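Local coordinates for protein 3-dehydroquinate dehydratase (PDB 4H3D) that catalyses the cis-dehydration of 3-dehydroquinate to 3-dehydroshikimate through a covalent imine intermediate, the third step of the chorismate pathway to aromatic amino acids, at residues R164-G169 and I198-P203; A44-I49 and H77-L82; P25-N30 and V53-N58. All coordinates share one frame; numbering follows the deposited sequence.

Contact 1 (R164-G169 and I198-P203)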
# COMPACT_ATOMS: atom_id res chain seq x y z
N ARG B 164 0.61 23.39 13.69
CA ARG B 164 0.79 24.81 13.40
C ARG B 164 -0.13 25.24 12.22
O ARG B 164 -0.72 26.36 12.23
CB ARG B 164 2.26 25.14 13.10
CG ARG B 164 2.55 26.63 12.88
CD ARG B 164 2.11 27.50 14.06
NE ARG B 164 2.21 28.92 13.76
CZ ARG B 164 1.52 29.88 14.37
NH1 ARG B 164 1.68 31.15 14.01
NH2 ARG B 164 0.64 29.59 15.33
N MET B 165 -0.26 24.36 11.24
CA MET B 165 -1.12 24.61 10.08
C MET B 165 -2.57 24.74 10.53
O MET B 165 -3.31 25.59 10.02
CB MET B 165 -0.96 23.51 9.05
CG MET B 165 0.40 23.52 8.37
SD MET B 165 0.61 21.98 7.51
CE MET B 165 2.16 22.22 6.66
N GLN B 166 -3.00 23.92 11.48
CA GLN B 166 -4.35 24.07 12.04
C GLN B 166 -4.49 25.42 12.73
O GLN B 166 -5.50 26.13 12.55
CB GLN B 166 -4.69 22.96 13.03
CG GLN B 166 -4.93 21.63 12.41
CD GLN B 166 -5.52 20.62 13.39
OE1 GLN B 166 -6.27 19.73 13.01
NE2 GLN B 166 -5.18 20.77 14.68
N GLU B 167 -3.49 25.79 13.53
CA GLU B 167 -3.51 27.06 14.26
C GLU B 167 -3.59 28.26 13.31
O GLU B 167 -4.20 29.27 13.64
CB GLU B 167 -2.29 27.19 15.19
CG GLU B 167 -2.27 26.18 16.34
CD GLU B 167 -0.94 26.17 17.10
OE1 GLU B 167 -0.05 27.02 16.80
OE2 GLU B 167 -0.77 25.29 17.98
N LEU B 168 -2.98 28.13 12.14
CA LEU B 168 -3.00 29.19 11.14
C LEU B 168 -4.30 29.21 10.31
O LEU B 168 -4.47 30.05 9.44
CB LEU B 168 -1.78 29.08 10.23
CG LEU B 168 -0.46 29.51 10.88
CD1 LEU B 168 0.75 29.08 10.03
CD2 LEU B 168 -0.44 31.03 11.14
N GLY B 169 -5.21 28.31 10.60
CA GLY B 169 -6.50 28.29 9.91
C GLY B 169 -6.56 27.46 8.65
O GLY B 169 -7.50 27.62 7.86
N ILE B 198 -5.23 11.76 17.48
CA ILE B 198 -5.07 12.54 18.71
C ILE B 198 -5.20 14.05 18.58
O ILE B 198 -5.90 14.67 19.39
CB ILE B 198 -3.67 12.25 19.33
CG1 ILE B 198 -3.49 10.75 19.54
CG2 ILE B 198 -3.49 13.01 20.66
CD1 ILE B 198 -2.10 10.37 19.93
N TYR B 199 -4.57 14.65 17.56
CA TYR B 199 -4.50 16.12 17.46
C TYR B 199 -5.37 16.82 16.42
O TYR B 199 -5.71 17.98 16.60
CB TYR B 199 -3.06 16.56 17.22
CG TYR B 199 -2.12 16.11 18.30
CD1 TYR B 199 -2.15 16.71 19.55
CD2 TYR B 199 -1.22 15.09 18.09
CE1 TYR B 199 -1.30 16.31 20.55
CE2 TYR B 199 -0.36 14.67 19.09
CZ TYR B 199 -0.41 15.30 20.32
OH TYR B 199 0.43 14.90 21.33
N ALA B 200 -5.71 16.13 15.34
CA ALA B 200 -6.45 16.76 14.26
C ALA B 200 -7.93 16.99 14.55
O ALA B 200 -8.62 16.12 15.09
CB ALA B 200 -6.30 15.93 13.00
N ASP B 201 -8.42 18.18 14.20
CA ASP B 201 -9.85 18.43 14.29
C ASP B 201 -10.38 18.75 12.89
O ASP B 201 -11.45 19.31 12.75
CB ASP B 201 -10.21 19.50 15.32
CG ASP B 201 -9.65 20.87 15.01
OD1 ASP B 201 -9.03 21.09 13.93
OD2 ASP B 201 -9.83 21.75 15.87
N ARG B 202 -9.60 18.36 11.88
CA ARG B 202 -9.96 18.54 10.46
C ARG B 202 -9.15 17.53 9.63
O ARG B 202 -8.23 16.89 10.15
CB ARG B 202 -9.64 19.97 10.02
CG ARG B 202 -8.15 20.27 9.97
CD ARG B 202 -7.92 21.77 10.12
NE ARG B 202 -8.23 22.23 11.48
CZ ARG B 202 -8.29 23.52 11.84
NH1 ARG B 202 -8.57 23.84 13.10
NH2 ARG B 202 -8.10 24.48 10.96
N PRO B 203 -9.49 17.38 8.34
CA PRO B 203 -8.75 16.40 7.56
C PRO B 203 -7.34 16.90 7.25
O PRO B 203 -7.12 18.12 7.19
CB PRO B 203 -9.57 16.26 6.27
CG PRO B 203 -10.87 17.03 6.54
CD PRO B 203 -10.50 18.07 7.53
O HOH W 1 -8.87 26.89 12.28
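On the outer layer of the TIM barrel, the C-terminal end of helix 155-167 meets the loop that leaves helix 182-199 for the next strand, and Gln166 reaches across to Tyr199, Asp201 and Arg202. Its chain runs extended beyond CG, which brings the terminal amide alongside the loop backbone. Gln166 OE1 accepts the backbone N-H of Asp201 at 2.9 Å, with the donor tilted 19° from the carbonyl plane, while Gln166 NE2 makes a weak bond to Tyr199 O at 3.4 Å. Lower down the same side chain, Gln166 CB sits over the centre of the Arg202 guanidinium, 3.8 Å above its plane. A side-on salt bridge holds that guanidinium: Asp201 OD1 accepts from both Arg202 NE at 2.8 Å and Arg202 NH1 at 2.9 Å, in the guanidinium plane. Arg202 NH2 is bonded to Ala170 O, just past the helix end, and to a water that in turn gives a weak bond to Gln166 O. Gly169, with positive phi, closes the helix in a Schellman motif. Beneath this surface contact, Gln166 and Arg202 both rest on Pro173 of strand 172-177, and Met195 of helix 182-199 packs against Gln166.

Contact 2 (A44-I49 and H77-L82)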
# COMPACT_ATOMS: atom_id res chain seq x y z
N ALA B 44 -13.07 11.73 -16.24
CA ALA B 44 -12.41 10.56 -15.67
C ALA B 44 -12.83 10.45 -14.20
O ALA B 44 -13.42 11.38 -13.66
CB ALA B 44 -10.91 10.69 -15.81
N CYS B 45 -12.51 9.33 -13.58
CA CYS B 45 -12.84 9.15 -12.18
C CYS B 45 -11.74 9.74 -11.35
O CYS B 45 -10.74 9.10 -11.03
CB CYS B 45 -13.01 7.68 -11.82
SG CYS B 45 -14.34 6.89 -12.70
N LEU B 46 -11.91 11.02 -11.05
CA LEU B 46 -11.00 11.74 -10.19
C LEU B 46 -11.91 12.68 -9.42
O LEU B 46 -13.07 12.89 -9.80
CB LEU B 46 -9.95 12.48 -11.00
CG LEU B 46 -10.41 13.53 -12.00
CD1 LEU B 46 -10.95 14.76 -11.26
CD2 LEU B 46 -9.25 13.93 -12.91
N ASP B 47 -11.40 13.26 -8.34
CA ASP B 47 -12.22 14.07 -7.49
C ASP B 47 -11.91 15.56 -7.59
O ASP B 47 -12.81 16.37 -7.59
CB ASP B 47 -12.05 13.59 -6.05
CG ASP B 47 -12.50 12.16 -5.87
OD1 ASP B 47 -13.69 11.89 -6.11
OD2 ASP B 47 -11.66 11.30 -5.50
N ILE B 48 -10.64 15.89 -7.70
CA ILE B 48 -10.20 17.27 -7.69
C ILE B 48 -9.11 17.46 -8.73
O ILE B 48 -8.29 16.56 -8.96
CB ILE B 48 -9.58 17.63 -6.30
CG1 ILE B 48 -10.62 17.43 -5.19
CG2 ILE B 48 -9.01 19.06 -6.28
CD1 ILE B 48 -10.05 17.58 -3.78
N ILE B 49 -9.12 18.62 -9.36
CA ILE B 49 -8.10 18.99 -10.31
C ILE B 49 -7.28 20.13 -9.70
O ILE B 49 -7.84 21.05 -9.13
CB ILE B 49 -8.70 19.45 -11.65
CG1 ILE B 49 -9.33 18.25 -12.37
CG2 ILE B 49 -7.63 20.09 -12.52
CD1 ILE B 49 -10.07 18.60 -13.68
N HIS B 77 -16.34 22.22 -15.54
CA HIS B 77 -17.66 22.41 -14.96
C HIS B 77 -17.63 22.52 -13.44
O HIS B 77 -17.07 23.46 -12.90
CB HIS B 77 -18.62 21.30 -15.43
CG HIS B 77 -20.07 21.71 -15.44
ND1 HIS B 77 -20.87 21.66 -14.32
CD2 HIS B 77 -20.85 22.17 -16.44
CE1 HIS B 77 -22.09 22.08 -14.63
NE2 HIS B 77 -22.10 22.39 -15.91
N ASP B 78 -18.22 21.55 -12.74
CA ASP B 78 -18.30 21.61 -11.30
C ASP B 78 -17.27 20.76 -10.57
O ASP B 78 -17.43 20.51 -9.40
CB ASP B 78 -19.72 21.27 -10.83
CG ASP B 78 -20.73 22.36 -11.17
OD1 ASP B 78 -20.43 23.56 -10.94
OD2 ASP B 78 -21.84 22.00 -11.65
N ILE B 79 -16.22 20.32 -11.27
CA ILE B 79 -15.15 19.57 -10.60
C ILE B 79 -14.39 20.55 -9.67
O ILE B 79 -14.04 21.65 -10.10
CB ILE B 79 -14.17 18.95 -11.62
CG1 ILE B 79 -14.86 17.85 -12.41
CG2 ILE B 79 -12.96 18.34 -10.91
CD1 ILE B 79 -13.99 17.22 -13.50
N PRO B 80 -14.17 20.18 -8.40
CA PRO B 80 -13.42 21.10 -7.54
C PRO B 80 -12.05 21.44 -8.13
O PRO B 80 -11.35 20.55 -8.62
CB PRO B 80 -13.28 20.34 -6.23
CG PRO B 80 -14.49 19.41 -6.19
CD PRO B 80 -14.86 19.12 -7.63
N LEU B 81 -11.67 22.72 -8.08
CA LEU B 81 -10.40 23.17 -8.61
C LEU B 81 -9.52 23.74 -7.51
O LEU B 81 -9.94 24.67 -6.78
CB LEU B 81 -10.62 24.23 -9.70
CG LEU B 81 -9.39 24.83 -10.37
CD1 LEU B 81 -8.61 23.77 -11.11
CD2 LEU B 81 -9.82 25.96 -11.34
N LEU B 82 -8.32 23.18 -7.39
CA LEU B 82 -7.29 23.66 -6.45
C LEU B 82 -6.28 24.51 -7.22
O LEU B 82 -5.77 24.07 -8.25
CB LEU B 82 -6.57 22.45 -5.83
CG LEU B 82 -5.22 22.71 -5.09
CD1 LEU B 82 -5.39 23.71 -3.93
CD2 LEU B 82 -4.61 21.37 -4.62
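Ile49 and Leu81 pair in register as neighbouring parallel strands of the TIM barrel, 48-52 and 81-84, the two strands of a beta-alpha-beta unit whose crossover is helix 62-76. Two straight backbone bonds join them: Ile49 N to Pro80 O at 3.0 Å and Leu82 N to Ile49 O at 2.8 Å, each N-H...O angle being 175°. Ile49 therefore gives its N-H and its carbonyl to the same neighbouring strand, bracketing Leu81 in the usual parallel pattern.

The Ile49 side chain leaves the sheet on the face it shares with Leu81. Its CB lies 4.2 Å from Pro80 O, beyond the oxygen that accepts the Ile49 N-H, and the two branches then part. CG2, anti to the backbone N, meets Leu81 CD1 at 4.1 Å. CG1, set beside the backbone N (chi1 -70°), heads the other way and meets Ile79 CG2 at 3.9 Å; the terminal CD1 meets both Ile79 methyls, CG2 at 4.0 Å and CD1 at 4.2 Å. Ile76 of helix 62-76 also packs on Ile49, so this face is buried beneath the crossover helix. The Ile79 CG2 methyl in addition receives Leu46 CD1, the two side chains crossing at about a right angle.

The other face carries Ile48, whose CG1 touches Pro80 CB and whose CG2 approaches Leu82 CB. Leu82 lies close to the substrate-binding residue Glu50, placing this side of the strand pair near the active site. At the entrance to the pair, Pro80 CD rests 3.4 Å from Asp47 O.

Contact 3 (P25-N30 and V53-N58)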
# COMPACT_ATOMS: atom_id res chain seq x y z
N PRO B 25 -2.87 16.96 -11.00
CA PRO B 25 -2.44 18.27 -11.46
C PRO B 25 -2.40 18.47 -12.97
O PRO B 25 -2.21 17.53 -13.74
CB PRO B 25 -1.01 18.39 -10.91
CG PRO B 25 -0.55 17.05 -10.70
CD PRO B 25 -1.75 16.17 -10.46
N ILE B 26 -2.58 19.74 -13.35
CA ILE B 26 -2.42 20.23 -14.72
C ILE B 26 -1.14 21.05 -14.63
O ILE B 26 -1.01 21.95 -13.77
CB ILE B 26 -3.61 21.12 -15.14
CG1 ILE B 26 -4.84 20.24 -15.34
CG2 ILE B 26 -3.27 21.90 -16.44
CD1 ILE B 26 -6.11 21.01 -15.71
N ILE B 27 -0.19 20.73 -15.49
CA ILE B 27 1.13 21.36 -15.44
C ILE B 27 1.55 22.03 -16.75
O ILE B 27 2.73 22.30 -16.98
CB ILE B 27 2.20 20.31 -15.01
CG1 ILE B 27 2.25 19.14 -15.99
CG2 ILE B 27 1.88 19.78 -13.62
CD1 ILE B 27 3.40 18.19 -15.71
N GLY B 28 0.57 22.31 -17.61
CA GLY B 28 0.81 22.92 -18.92
C GLY B 28 1.54 24.25 -18.85
O GLY B 28 1.34 25.03 -17.92
N LYS B 29 2.34 24.51 -19.87
CA LYS B 29 3.17 25.70 -19.91
C LYS B 29 2.43 26.89 -20.55
O LYS B 29 2.82 28.04 -20.33
CB LYS B 29 4.43 25.38 -20.71
CG LYS B 29 5.71 25.79 -20.01
CD LYS B 29 6.00 24.85 -18.83
CE LYS B 29 7.24 25.29 -18.04
NZ LYS B 29 7.11 26.68 -17.51
N ASN B 30 1.40 26.59 -21.34
CA ASN B 30 0.61 27.62 -22.04
C ASN B 30 -0.88 27.29 -22.03
O ASN B 30 -1.29 26.18 -21.67
CB ASN B 30 1.13 27.78 -23.47
CG ASN B 30 1.15 26.47 -24.25
OD1 ASN B 30 0.16 25.74 -24.30
ND2 ASN B 30 2.28 26.19 -24.88
N VAL B 53 -0.01 26.43 -11.37
CA VAL B 53 0.15 27.65 -12.15
C VAL B 53 1.61 28.11 -12.27
O VAL B 53 1.94 28.87 -13.18
CB VAL B 53 -0.74 28.76 -11.56
CG1 VAL B 53 -0.17 29.27 -10.24
CG2 VAL B 53 -0.94 29.91 -12.55
N ASP B 54 2.48 27.66 -11.38
CA ASP B 54 3.92 28.02 -11.49
C ASP B 54 4.55 27.49 -12.80
O ASP B 54 5.59 27.97 -13.20
CB ASP B 54 4.73 27.55 -10.29
CG ASP B 54 4.56 26.08 -10.01
OD1 ASP B 54 3.44 25.68 -9.57
OD2 ASP B 54 5.54 25.34 -10.19
N PHE B 55 3.92 26.51 -13.47
CA PHE B 55 4.40 26.05 -14.81
C PHE B 55 3.93 26.99 -15.94
O PHE B 55 4.52 27.03 -17.03
CB PHE B 55 3.88 24.64 -15.17
CG PHE B 55 4.58 23.50 -14.44
CD1 PHE B 55 5.71 22.89 -14.99
CD2 PHE B 55 4.06 23.00 -13.26
CE1 PHE B 55 6.34 21.83 -14.34
CE2 PHE B 55 4.68 21.93 -12.59
CZ PHE B 55 5.81 21.34 -13.13
N PHE B 56 2.86 27.72 -15.70
CA PHE B 56 2.30 28.63 -16.72
C PHE B 56 3.31 29.76 -17.02
O PHE B 56 3.66 30.54 -16.13
CB PHE B 56 0.97 29.17 -16.22
CG PHE B 56 0.28 30.09 -17.18
CD1 PHE B 56 0.05 29.71 -18.50
CD2 PHE B 56 -0.18 31.33 -16.75
CE1 PHE B 56 -0.60 30.56 -19.39
CE2 PHE B 56 -0.84 32.20 -17.65
CZ PHE B 56 -1.05 31.81 -18.96
N GLU B 57 3.76 29.85 -18.28
CA GLU B 57 4.80 30.84 -18.65
C GLU B 57 4.42 32.30 -18.40
O GLU B 57 5.29 33.11 -18.11
CB GLU B 57 5.28 30.66 -20.11
CG GLU B 57 6.03 29.36 -20.31
CD GLU B 57 6.68 29.23 -21.68
OE1 GLU B 57 7.44 28.27 -21.86
OE2 GLU B 57 6.42 30.08 -22.56
N ASN B 58 3.14 32.63 -18.51
CA ASN B 58 2.71 34.01 -18.26
C ASN B 58 2.14 34.24 -16.87
O ASN B 58 1.35 35.16 -16.67
CB ASN B 58 1.70 34.43 -19.35
CG ASN B 58 2.31 34.46 -20.73
OD1 ASN B 58 3.50 34.75 -20.88
ND2 ASN B 58 1.52 34.16 -21.74
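Lys29 meets Phe55 and Glu57 where two loops come together at the C-terminal, catalytic end of the TIM barrel: the one that follows strand 21-26 and the one that follows strand 48-52, which opens with a 3-10 turn at residues 53-55.

Two hydrogen bonds tie the loops, and Lys29 takes part in both. Its carbonyl O accepts Glu57 N at 2.9 Å, an almost straight bond with an N-H...O angle of 176°. Its ammonium group comes back to the same loop, Lys29 NZ giving a bond to Phe55 O at 2.7 Å from 25° outside the carbonyl plane. Bends at its second and fourth torsions curl the lysine chain around that oxygen, and Lys29 CA adds a CA-H...O contact to it.

The aromatic contacts are of two kinds. Ile27 lies side by side with Phe55, and its CB makes a CH-pi contact over the ring face, 3.9 Å from the centroid and 17° off the normal, while Ile27 CG2 covers the rim at Phe55 CE2. The edge of the same ring near CD1 is approached by Lys29 CE. Phe56 leaves its backbone pointing away from 25-30, its CG anti to the backbone N, and fits against Ile34 of helix 31-41 and Val65 and Val68 of helix 62-76; yet at its ring edge CE1 still meets Asn30 CA. Asn30 is the N-cap of helix 31-41, its OD1 accepting Asp33 N.

Phe55 also adjoins the substrate-binding residue Arg52, whose NE forms a salt bridge with Asp54 OD1. At the root of the Phe55 side chain, CB lies 3.2 Å from Ile27 O.

In the fold
From the N terminus, the chain first passes through 25-30, at the end of strand 21-26, and then through 44-49, which enters strand 48-52. Contact 3 closes when 53-58 returns to 25-30 after helix 31-41 and strand 48-52. Contact 2 closes later, when 77-82 follows helix 62-76, so the two loops cross. They also touch in space, through Ile49 CG2 and Ile26 CD1 at 3.6 Å, and together tie neighbouring strands 21-26, 48-52 and 81-84 with their loops. Contact 1 comes afterwards in series, joining the C-terminal end of helix 155-167 to the loop that follows helix 182-199. Its centre lies about 30 Å from that of contact 3, on the opposite side of the chain's centre.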